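Local coordinates for protein Ceg4 (Legionella pneumophila subsp. pneumophila, PDB 6AOK) that is a magnesium-binding phosphotyrosine phosphatase of the HAD-like type, an effector that attenuates activation of eukaryotic MAPK pathways, at residues A[15-20]-A[108-113]; A[115-120]-A[138-143]; A[161-166]-A[190-195]. One frame throughout, in Å; residues are numbered along the deposited sequence.

In the fold
All three contacts lie on one parallel sheet, ordered 136-139, 106-111, 13-17, 161-165, 189-192, in the N-terminal, HAD-like part of Ceg4. Contact 1 pairs the central strand with 106-111; contact 2 sets helix 116-125 against the end of edge strand 136-139; contact 3 pairs 161-165 with the other edge strand. They follow in series along the chain. Contact 1 touches both others, its centre about 8 Å from that of contact 2 and about 10 Å from that of contact 3; contacts 2 and 3 are about 18 Å apart between centres. Contact 1 holds Asp18 and Asp20 of the magnesium site at the C-terminal end of the central strand, flanked by the other two contacts.

Contact 1: A[15-20]-A[108-113]; sequences IFTDFD and VNIVTK. With MG (magnesium ion), chain B.
Asn109 and Phe16 both carry CG anti to their carbonyl carbons (chi1 -56° and -69°), which lays amide and ring side by side on one face of the sheet, their planes 15° apart and Asn109 ND2 3.4 Å from Phe16 CE2. The same amide turns back onto the backbone: ND2 donates to Ile15 O at 3.2 Å from above the carbonyl plane, while Asn109 N reaches that oxygen from the opposite face at 2.9 Å. Asn109 OD1 is taken by Arg151. Thr17 N to Asn109 O and Val111 N to Thr17 O continue the parallel ladder. On the other face Ile110 runs alongside Thr17, and its CG2 meets Phe19 CB at 3.7 Å. Farther along, Asp18 binds the magnesium ion through OD2 at 2.0 Å, and Asp20 uses its backbone O, also at 2.0 Å; Asp167 and three waters complete the shell. Asp18 OD1 pairs with Lys144 and accepts a hydrogen bond from water 1, which accepts from Asp20 N and lies 2.6 Å from Thr112 OG1, tying the two segments together. Aspartates at the end of a central parallel strand, holding magnesium through one carboxylate and one carbonyl, form the DxD site of HAD-like phosphatases.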
loop_
_atom_site.group_PDB
_atom_site.type_symbol
_atom_site.label_atom_id
_atom_site.label_comp_id
_atom_site.label_asym_id
_atom_site.label_seq_id
_atom_site.Cartn_x
_atom_site.Cartn_y
_atom_site.Cartn_z
ATOM N N ILE A 15 -2.140 -1.201 -9.673
ATOM C CA ILE A 15 -2.852 -0.877 -8.455
ATOM C C ILE A 15 -2.376 0.488 -7.978
ATOM O O ILE A 15 -1.171 0.723 -7.855
ATOM C CB ILE A 15 -2.627 -1.956 -7.380
ATOM C CG1 ILE A 15 -3.180 -3.290 -7.873
ATOM C CG2 ILE A 15 -3.296 -1.534 -6.056
ATOM C CD1 ILE A 15 -2.689 -4.409 -7.067
ATOM N N PHE A 16 -3.321 1.352 -7.642
ATOM C CA PHE A 16 -3.017 2.571 -6.915
ATOM C C PHE A 16 -3.795 2.451 -5.634
ATOM O O PHE A 16 -5.026 2.588 -5.666
ATOM C CB PHE A 16 -3.446 3.822 -7.686
ATOM C CG PHE A 16 -2.633 4.058 -8.916
ATOM C CD1 PHE A 16 -3.126 3.701 -10.171
ATOM C CD2 PHE A 16 -1.376 4.583 -8.825
ATOM C CE1 PHE A 16 -2.368 3.922 -11.309
ATOM C CE2 PHE A 16 -0.596 4.740 -9.933
ATOM C CZ PHE A 16 -1.105 4.404 -11.185
ATOM N N THR A 17 -3.092 2.236 -4.508
ATOM C CA THR A 17 -3.790 2.024 -3.249
ATOM C C THR A 17 -3.237 2.985 -2.202
ATOM O O THR A 17 -2.023 3.215 -2.116
ATOM C CB THR A 17 -3.658 0.564 -2.765
ATOM O OG1 THR A 17 -4.369 0.412 -1.545
ATOM C CG2 THR A 17 -2.215 0.215 -2.517
ATOM N N ASP A 18 -4.135 3.572 -1.437
ATOM C CA ASP A 18 -3.776 4.258 -0.205
ATOM C C ASP A 18 -3.161 3.264 0.797
ATOM O O ASP A 18 -3.286 2.042 0.652
ATOM C CB ASP A 18 -5.051 4.919 0.368
ATOM C CG ASP A 18 -4.782 5.701 1.643
ATOM O OD1 ASP A 18 -3.782 6.477 1.691
ATOM O OD2 ASP A 18 -5.588 5.543 2.585
ATOM N N PHE A 19 -2.461 3.797 1.807
ATOM C CA PHE A 19 -1.945 2.929 2.865
ATOM C C PHE A 19 -2.796 3.028 4.132
ATOM O O PHE A 19 -3.545 2.087 4.442
ATOM C CB PHE A 19 -0.444 3.226 3.143
ATOM C CG PHE A 19 0.156 2.309 4.179
ATOM C CD1 PHE A 19 0.471 0.987 3.854
ATOM C CD2 PHE A 19 0.414 2.769 5.473
ATOM C CE1 PHE A 19 1.007 0.130 4.797
ATOM C CE2 PHE A 19 0.952 1.897 6.429
ATOM C CZ PHE A 19 1.252 0.590 6.084
ATOM N N ASP A 20 -2.725 4.146 4.869
ATOM C CA ASP A 20 -3.368 4.235 6.186
ATOM C C ASP A 20 -4.877 4.251 6.039
ATOM O O ASP A 20 -5.420 5.170 5.396
ATOM C CB ASP A 20 -2.945 5.511 6.912
ATOM C CG ASP A 20 -1.472 5.571 7.187
ATOM O OD1 ASP A 20 -0.933 4.719 7.959
ATOM O OD2 ASP A 20 -0.834 6.467 6.593
ATOM N N VAL A 108 2.280 -2.521 -8.237
ATOM C CA VAL A 108 1.679 -2.075 -6.987
ATOM C C VAL A 108 2.250 -0.711 -6.632
ATOM O O VAL A 108 3.440 -0.594 -6.309
ATOM C CB VAL A 108 1.934 -3.063 -5.853
ATOM C CG1 VAL A 108 1.163 -2.631 -4.657
ATOM C CG2 VAL A 108 1.462 -4.424 -6.295
ATOM N N ASN A 109 1.401 0.314 -6.684
ATOM C CA ASN A 109 1.762 1.669 -6.290
ATOM C C ASN A 109 0.980 1.997 -5.036
ATOM O O ASN A 109 -0.250 2.018 -5.062
ATOM C CB ASN A 109 1.407 2.695 -7.357
ATOM C CG ASN A 109 2.040 2.379 -8.708
ATOM O OD1 ASN A 109 3.252 2.616 -8.909
ATOM N ND2 ASN A 109 1.241 1.845 -9.650
ATOM N N ILE A 110 1.685 2.363 -3.992
ATOM C CA ILE A 110 1.056 2.903 -2.797
ATOM C C ILE A 110 1.201 4.422 -2.842
ATOM O O ILE A 110 2.306 4.944 -3.000
ATOM C CB ILE A 110 1.698 2.328 -1.533
ATOM C CG1 ILE A 110 1.514 0.802 -1.508
ATOM C CG2 ILE A 110 1.053 3.027 -0.275
ATOM C CD1 ILE A 110 2.238 0.125 -0.302
ATOM N N VAL A 111 0.092 5.132 -2.747
ATOM C CA VAL A 111 0.090 6.583 -2.879
ATOM C C VAL A 111 -0.388 7.140 -1.550
ATOM O O VAL A 111 -1.499 6.832 -1.111
ATOM C CB VAL A 111 -0.836 7.030 -4.020
ATOM C CG1 VAL A 111 -0.668 8.504 -4.310
ATOM C CG2 VAL A 111 -0.616 6.122 -5.340
ATOM N N THR A 112 0.435 7.960 -0.913
ATOM C CA THR A 112 0.236 8.123 0.510
ATOM C C THR A 112 0.706 9.505 0.965
ATOM O O THR A 112 1.564 10.122 0.337
ATOM C CB THR A 112 1.028 6.998 1.226
ATOM O OG1 THR A 112 0.710 7.030 2.586
ATOM C CG2 THR A 112 2.551 7.172 1.059
ATOM N N LYS A 113 0.191 9.964 2.075
ATOM C CA LYS A 113 0.809 11.098 2.762
ATOM C C LYS A 113 1.653 10.629 3.944
ATOM O O LYS A 113 2.161 11.472 4.720
ATOM C CB LYS A 113 -0.241 12.103 3.243
ATOM C CG LYS A 113 -1.042 12.752 2.106
ATOM C CD LYS A 113 -2.348 13.405 2.602
ATOM C CE LYS A 113 -3.247 13.488 1.343
ATOM N NZ LYS A 113 -4.558 14.075 1.591
HETATM MG MG MG B . -6.166 6.598 4.157
HETATM O O HOH W 1 -1.756 6.562 3.433
HETATM O O HOH W 2 -4.506 7.774 4.372
HETATM O O HOH W 3 -6.744 8.092 2.793
HETATM O O HOH W 4 -7.095 7.532 5.810
#

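Contact 2: A[115-120]-A[138-143]; sequences RAEYIK and ILESGY
Glu140, just past edge strand 136-139, reaches across to the first turn of helix 116-125, in the Rossmann-like sheet-and-helix fold of this HAD-like domain. The direct hydrogen bond across the contact is nearly straight: Ala116 N to Glu140 OE1, 2.8 Å with 175° at the hydrogen; the N-H comes in from above the carboxylate plane. Glu140 holds CG between its backbone N and carbonyl carbon (chi1 59°), and from there the extended chain carries the carboxylate to the helix start, where OE2 rests against Arg115 CA and CB. The charge lies at the N-terminal end of the helix, whose dipole would probably favour it.

Apolar contact centres on Ile138, which presents two branches to the helix. CG2 meets Ile119 CD1 at 3.8 Å as the two isoleucines pass one another running in opposing senses, while CD1 packs on Ala116 CB at 3.9 Å.

Among the charged groups, Arg115 at the N-cap position holds Glu117 from its flank with two nitrogens, NE to OE1 and NH2 to OE2, the latter at 3.0 Å, with both acceptors in the guanidinium plane. Its NH1 is held by the carbonyls of Thr55 and Tyr52. Glu117 OE1 and Glu140 OE1 lie 4.4 Å apart. Between these like charges, water 5 donates to both OE1 atoms, at 2.6 Å from that of Glu140.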
loop_
_atom_site.group_PDB
_atom_site.type_symbol
_atom_site.label_atom_id
_atom_site.label_comp_id
_atom_site.label_asym_id
_atom_site.label_seq_id
_atom_site.Cartn_x
_atom_site.Cartn_y
_atom_site.Cartn_z
ATOM N N ARG A 115 4.982 7.777 4.844
ATOM C CA ARG A 115 6.331 7.835 4.305
ATOM C C ARG A 115 6.797 6.421 4.046
ATOM O O ARG A 115 6.404 5.486 4.743
ATOM C CB ARG A 115 7.300 8.551 5.259
ATOM C CG ARG A 115 7.270 7.977 6.667
ATOM C CD ARG A 115 7.897 8.966 7.599
ATOM N NE ARG A 115 9.337 9.080 7.381
ATOM C CZ ARG A 115 10.140 9.839 8.118
ATOM N NH1 ARG A 115 9.641 10.587 9.123
ATOM N NH2 ARG A 115 11.457 9.859 7.845
ATOM N N ALA A 116 7.618 6.272 3.000
ATOM C CA ALA A 116 8.135 4.956 2.611
ATOM C C ALA A 116 8.811 4.223 3.769
ATOM O O ALA A 116 8.676 2.995 3.886
ATOM C CB ALA A 116 9.124 5.124 1.446
ATOM N N GLU A 117 9.557 4.920 4.631
ATOM C CA GLU A 117 10.277 4.143 5.657
ATOM C C GLU A 117 9.287 3.435 6.569
ATOM O O GLU A 117 9.517 2.287 6.994
ATOM C CB GLU A 117 11.233 5.001 6.499
ATOM C CG GLU A 117 12.231 5.746 5.704
ATOM C CD GLU A 117 11.790 7.207 5.471
ATOM O OE1 GLU A 117 10.651 7.486 4.987
ATOM O OE2 GLU A 117 12.601 8.077 5.782
ATOM N N TYR A 118 8.162 4.081 6.831
ATOM C CA TYR A 118 7.187 3.519 7.755
ATOM C C TYR A 118 6.454 2.358 7.113
ATOM O O TYR A 118 6.263 1.296 7.730
ATOM C CB TYR A 118 6.176 4.598 8.150
ATOM C CG TYR A 118 5.130 4.008 9.061
ATOM C CD1 TYR A 118 3.813 3.826 8.637
ATOM C CD2 TYR A 118 5.484 3.613 10.359
ATOM C CE1 TYR A 118 2.836 3.253 9.527
ATOM C CE2 TYR A 118 4.536 3.062 11.232
ATOM C CZ TYR A 118 3.226 2.883 10.806
ATOM O OH TYR A 118 2.263 2.408 11.668
ATOM N N ILE A 119 6.013 2.562 5.871
ATOM C CA ILE A 119 5.302 1.524 5.138
ATOM C C ILE A 119 6.173 0.279 5.007
ATOM O O ILE A 119 5.718 -0.830 5.282
ATOM C CB ILE A 119 4.844 2.071 3.762
ATOM C CG1 ILE A 119 3.761 3.152 3.967
ATOM C CG2 ILE A 119 4.394 0.934 2.880
ATOM C CD1 ILE A 119 3.524 4.002 2.680
ATOM N N LYS A 120 7.457 0.451 4.653
ATOM C CA LYS A 120 8.340 -0.703 4.520
ATOM C C LYS A 120 8.547 -1.413 5.855
ATOM O O LYS A 120 8.700 -2.648 5.893
ATOM C CB LYS A 120 9.677 -0.267 3.944
ATOM C CG LYS A 120 9.596 0.166 2.494
ATOM C CD LYS A 120 11.056 0.419 2.091
ATOM C CE LYS A 120 11.148 1.206 0.907
ATOM N NZ LYS A 120 12.641 1.481 0.694
ATOM N N ILE A 138 6.316 3.458 -3.952
ATOM C CA ILE A 138 5.678 4.249 -2.912
ATOM C C ILE A 138 5.782 5.687 -3.362
ATOM O O ILE A 138 6.900 6.203 -3.540
ATOM C CB ILE A 138 6.340 4.026 -1.544
ATOM C CG1 ILE A 138 6.251 2.536 -1.192
ATOM C CG2 ILE A 138 5.621 4.895 -0.420
ATOM C CD1 ILE A 138 6.929 2.183 0.111
ATOM N N LEU A 139 4.617 6.323 -3.566
ATOM C CA LEU A 139 4.517 7.699 -4.071
ATOM C C LEU A 139 4.035 8.552 -2.908
ATOM O O LEU A 139 2.905 8.372 -2.456
ATOM C CB LEU A 139 3.545 7.743 -5.244
ATOM C CG LEU A 139 4.007 6.789 -6.374
ATOM C CD1 LEU A 139 2.916 6.610 -7.372
ATOM C CD2 LEU A 139 5.351 7.245 -7.068
ATOM N N GLU A 140 4.882 9.461 -2.406
ATOM C CA GLU A 140 4.516 10.109 -1.136
ATOM C C GLU A 140 4.644 11.624 -1.228
ATOM O O GLU A 140 4.919 12.290 -0.233
ATOM C CB GLU A 140 5.339 9.562 0.040
ATOM C CG GLU A 140 6.844 9.731 -0.081
ATOM C CD GLU A 140 7.610 9.505 1.257
ATOM O OE1 GLU A 140 8.318 8.489 1.380
ATOM O OE2 GLU A 140 7.541 10.381 2.167
ATOM N N SER A 141 4.359 12.191 -2.387
ATOM C CA SER A 141 4.465 13.640 -2.501
ATOM C C SER A 141 3.375 14.350 -1.700
ATOM O O SER A 141 3.553 15.500 -1.288
ATOM C CB SER A 141 4.389 14.034 -3.967
ATOM O OG SER A 141 3.035 14.082 -4.383
ATOM N N GLY A 142 2.219 13.706 -1.520
ATOM C CA GLY A 142 1.132 14.272 -0.767
ATOM C C GLY A 142 0.031 14.792 -1.645
ATOM O O GLY A 142 -1.039 15.130 -1.145
ATOM N N TYR A 143 0.254 14.833 -2.949
ATOM C CA TYR A 143 -0.764 15.286 -3.887
ATOM C C TYR A 143 -1.046 14.085 -4.778
ATOM O O TYR A 143 -0.293 13.815 -5.728
ATOM C CB TYR A 143 -0.276 16.489 -4.690
ATOM C CG TYR A 143 -1.328 17.064 -5.621
ATOM C CD1 TYR A 143 -2.702 16.916 -5.348
ATOM C CD2 TYR A 143 -0.943 17.770 -6.773
ATOM C CE1 TYR A 143 -3.664 17.475 -6.188
ATOM C CE2 TYR A 143 -1.871 18.299 -7.617
ATOM C CZ TYR A 143 -3.219 18.162 -7.327
ATOM O OH TYR A 143 -4.089 18.701 -8.207
HETATM O O HOH W 5 10.707 8.892 2.319
#

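Contact 3: A[161-166]-A[190-195]; sequences RVYILD and RGYRKN
In one of two conformers of Arg161, and so with less certainty, Arg190 stacks its guanidinium flat on that of Arg161, centres 3.7 Å apart and planes 16° from parallel. Both side chains are bent, Arg190 at chi2 (-77°) and Arg161 at chi2 and chi3. The like charges come close, and the carbonyl of Glu187 accepts from Arg161 NH1 and, weakly, from Arg190 NH1, which probably eases the repulsion. Nearer its own backbone, Arg190 CB sits over one face of the Tyr163 ring, 3.9 Å from its centroid, a CH-pi contact.

Tyr192 lies on this same face of the sheet. Tyr163 meets the edge of its ring, CE2 to CE2 at 3.7 Å, while Leu165 runs alongside it and places CD2 3.9 Å from Tyr192 CD2. Water 6 bonds to both tyrosine hydroxyls. Arg190 N to Val162 O, Ile164 N to Arg190 O and Tyr192 N to Ile164 O form the parallel ladder, the last at 2.7 Å.

Asp166 continues the backbone pairing, its N bonding Tyr192 O at 3.1 Å; its own O is buried without a hydrogen-bond partner, 3.3 Å from Arg193 CA in a CA-H...O contact. Its carboxylate is held by Lys144 and Ser168 N. In this beta-alpha-beta unit the linking helix 169-180 packs on Ile164, helix 201-211 on the opposite face, against Tyr163 and Leu165, and strand 13-17 borders 161-165.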
loop_
_atom_site.group_PDB
_atom_site.type_symbol
_atom_site.label_atom_id
_atom_site.label_comp_id
_atom_site.label_asym_id
_atom_site.label_seq_id
_atom_site.Cartn_x
_atom_site.Cartn_y
_atom_site.Cartn_z
ATOM N N ARG A 161 -6.458 -3.666 -16.339
ATOM C CA ARG A 161 -7.251 -3.311 -15.174
ATOM C C ARG A 161 -6.450 -2.375 -14.289
ATOM O O ARG A 161 -5.264 -2.619 -14.051
ATOM C CB ARG A 161 -7.636 -4.565 -14.393
ATOM C CG ARG A 161 -8.688 -4.330 -13.347
ATOM C CD ARG A 161 -9.765 -5.424 -13.418
ATOM N NE ARG A 161 -10.049 -5.934 -14.759
ATOM C CZ ARG A 161 -10.600 -5.223 -15.734
ATOM N NH1 ARG A 161 -10.880 -3.945 -15.529
ATOM N NH2 ARG A 161 -10.839 -5.777 -16.915
ATOM N N VAL A 162 -7.095 -1.316 -13.802
ATOM C CA VAL A 162 -6.479 -0.399 -12.847
ATOM C C VAL A 162 -7.335 -0.422 -11.603
ATOM O O VAL A 162 -8.534 -0.130 -11.685
ATOM C CB VAL A 162 -6.373 1.038 -13.400
ATOM C CG1 VAL A 162 -5.724 1.965 -12.345
ATOM C CG2 VAL A 162 -5.627 1.054 -14.801
ATOM N N TYR A 163 -6.727 -0.769 -10.451
ATOM C CA TYR A 163 -7.386 -0.708 -9.138
ATOM C C TYR A 163 -7.095 0.630 -8.470
ATOM O O TYR A 163 -5.953 1.113 -8.510
ATOM C CB TYR A 163 -6.882 -1.805 -8.212
ATOM C CG TYR A 163 -7.599 -3.096 -8.477
ATOM C CD1 TYR A 163 -7.281 -3.857 -9.577
ATOM C CD2 TYR A 163 -8.589 -3.542 -7.637
ATOM C CE1 TYR A 163 -7.932 -5.030 -9.822
ATOM C CE2 TYR A 163 -9.250 -4.699 -7.879
ATOM C CZ TYR A 163 -8.917 -5.461 -8.984
ATOM O OH TYR A 163 -9.598 -6.655 -9.265
ATOM N N ILE A 164 -8.128 1.220 -7.858
ATOM C CA ILE A 164 -7.998 2.446 -7.069
ATOM C C ILE A 164 -8.675 2.216 -5.732
ATOM O O ILE A 164 -9.873 1.928 -5.697
ATOM C CB ILE A 164 -8.630 3.657 -7.754
ATOM C CG1 ILE A 164 -8.128 3.746 -9.201
ATOM C CG2 ILE A 164 -8.292 4.921 -6.947
ATOM C CD1 ILE A 164 -9.011 4.661 -10.123
ATOM N N LEU A 165 -7.907 2.330 -4.638
ATOM C CA LEU A 165 -8.428 2.045 -3.304
ATOM C C LEU A 165 -8.070 3.200 -2.409
ATOM O O LEU A 165 -6.886 3.556 -2.313
ATOM C CB LEU A 165 -7.837 0.756 -2.727
ATOM C CG LEU A 165 -8.160 -0.424 -3.632
ATOM C CD1 LEU A 165 -6.899 -0.796 -4.374
ATOM C CD2 LEU A 165 -8.731 -1.616 -2.871
ATOM N N ASP A 166 -9.066 3.790 -1.752
ATOM C CA ASP A 166 -8.747 4.867 -0.801
ATOM C C ASP A 166 -9.918 5.061 0.153
ATOM O O ASP A 166 -11.081 5.051 -0.267
ATOM C CB ASP A 166 -8.423 6.187 -1.531
ATOM C CG ASP A 166 -7.524 7.109 -0.722
ATOM O OD1 ASP A 166 -7.826 7.325 0.473
ATOM O OD2 ASP A 166 -6.514 7.651 -1.284
ATOM N N ARG A 190 -11.352 -0.594 -11.454
ATOM C CA ARG A 190 -12.009 -1.196 -10.302
ATOM C C ARG A 190 -11.703 -0.260 -9.139
ATOM O O ARG A 190 -10.592 -0.309 -8.586
ATOM C CB ARG A 190 -11.473 -2.603 -10.022
ATOM C CG ARG A 190 -11.684 -3.630 -11.161
ATOM C CD ARG A 190 -13.110 -4.121 -11.210
ATOM N NE ARG A 190 -13.259 -5.270 -12.109
ATOM C CZ ARG A 190 -13.520 -5.180 -13.417
ATOM N NH1 ARG A 190 -13.671 -3.977 -13.991
ATOM N NH2 ARG A 190 -13.653 -6.292 -14.155
ATOM N N GLY A 191 -12.665 0.586 -8.783
ATOM C CA GLY A 191 -12.455 1.610 -7.775
ATOM C C GLY A 191 -13.207 1.245 -6.515
ATOM O O GLY A 191 -14.380 0.862 -6.559
ATOM N N TYR A 192 -12.526 1.366 -5.373
ATOM C CA TYR A 192 -13.136 1.081 -4.087
ATOM C C TYR A 192 -12.840 2.233 -3.142
ATOM O O TYR A 192 -11.678 2.502 -2.816
ATOM C CB TYR A 192 -12.608 -0.234 -3.504
ATOM C CG TYR A 192 -12.820 -1.372 -4.443
ATOM C CD1 TYR A 192 -14.056 -2.024 -4.517
ATOM C CD2 TYR A 192 -11.807 -1.751 -5.320
ATOM C CE1 TYR A 192 -14.272 -3.036 -5.390
ATOM C CE2 TYR A 192 -12.018 -2.799 -6.230
ATOM C CZ TYR A 192 -13.251 -3.429 -6.232
ATOM O OH TYR A 192 -13.480 -4.434 -7.104
ATOM N N ARG A 193 -13.886 2.853 -2.673
ATOM C CA ARG A 193 -13.835 3.926 -1.689
ATOM C C ARG A 193 -14.622 3.374 -0.506
ATOM O O ARG A 193 -15.853 3.398 -0.501
ATOM C CB ARG A 193 -14.494 5.193 -2.229
ATOM C CG ARG A 193 -13.920 6.481 -1.664
ATOM C CD ARG A 193 -14.065 6.533 -0.152
ATOM N NE ARG A 193 -15.465 6.565 0.263
ATOM C CZ ARG A 193 -15.872 6.473 1.524
ATOM N NH1 ARG A 193 -17.167 6.511 1.810
ATOM N NH2 ARG A 193 -14.986 6.344 2.502
ATOM N N LYS A 194 -13.903 2.881 0.500
ATOM C CA LYS A 194 -14.515 2.238 1.649
ATOM C C LYS A 194 -14.001 2.915 2.917
ATOM O O LYS A 194 -12.940 3.541 2.917
ATOM C CB LYS A 194 -14.201 0.723 1.682
ATOM C CG LYS A 194 -14.521 -0.016 0.412
ATOM C CD LYS A 194 -15.969 0.127 0.114
ATOM C CE LYS A 194 -16.412 -0.879 -0.919
ATOM N NZ LYS A 194 -17.898 -0.785 -1.140
ATOM N N ASN A 195 -14.748 2.775 4.004
ATOM C CA ASN A 195 -14.241 3.164 5.314
ATOM C C ASN A 195 -13.189 2.147 5.810
ATOM O O ASN A 195 -13.147 1.009 5.337
ATOM C CB ASN A 195 -15.413 3.278 6.304
ATOM C CG ASN A 195 -16.412 4.338 5.875
ATOM O OD1 ASN A 195 -16.040 5.394 5.350
ATOM N ND2 ASN A 195 -17.684 4.049 6.050
HETATM O O HOH W 6 -11.903 -6.684 -7.909
#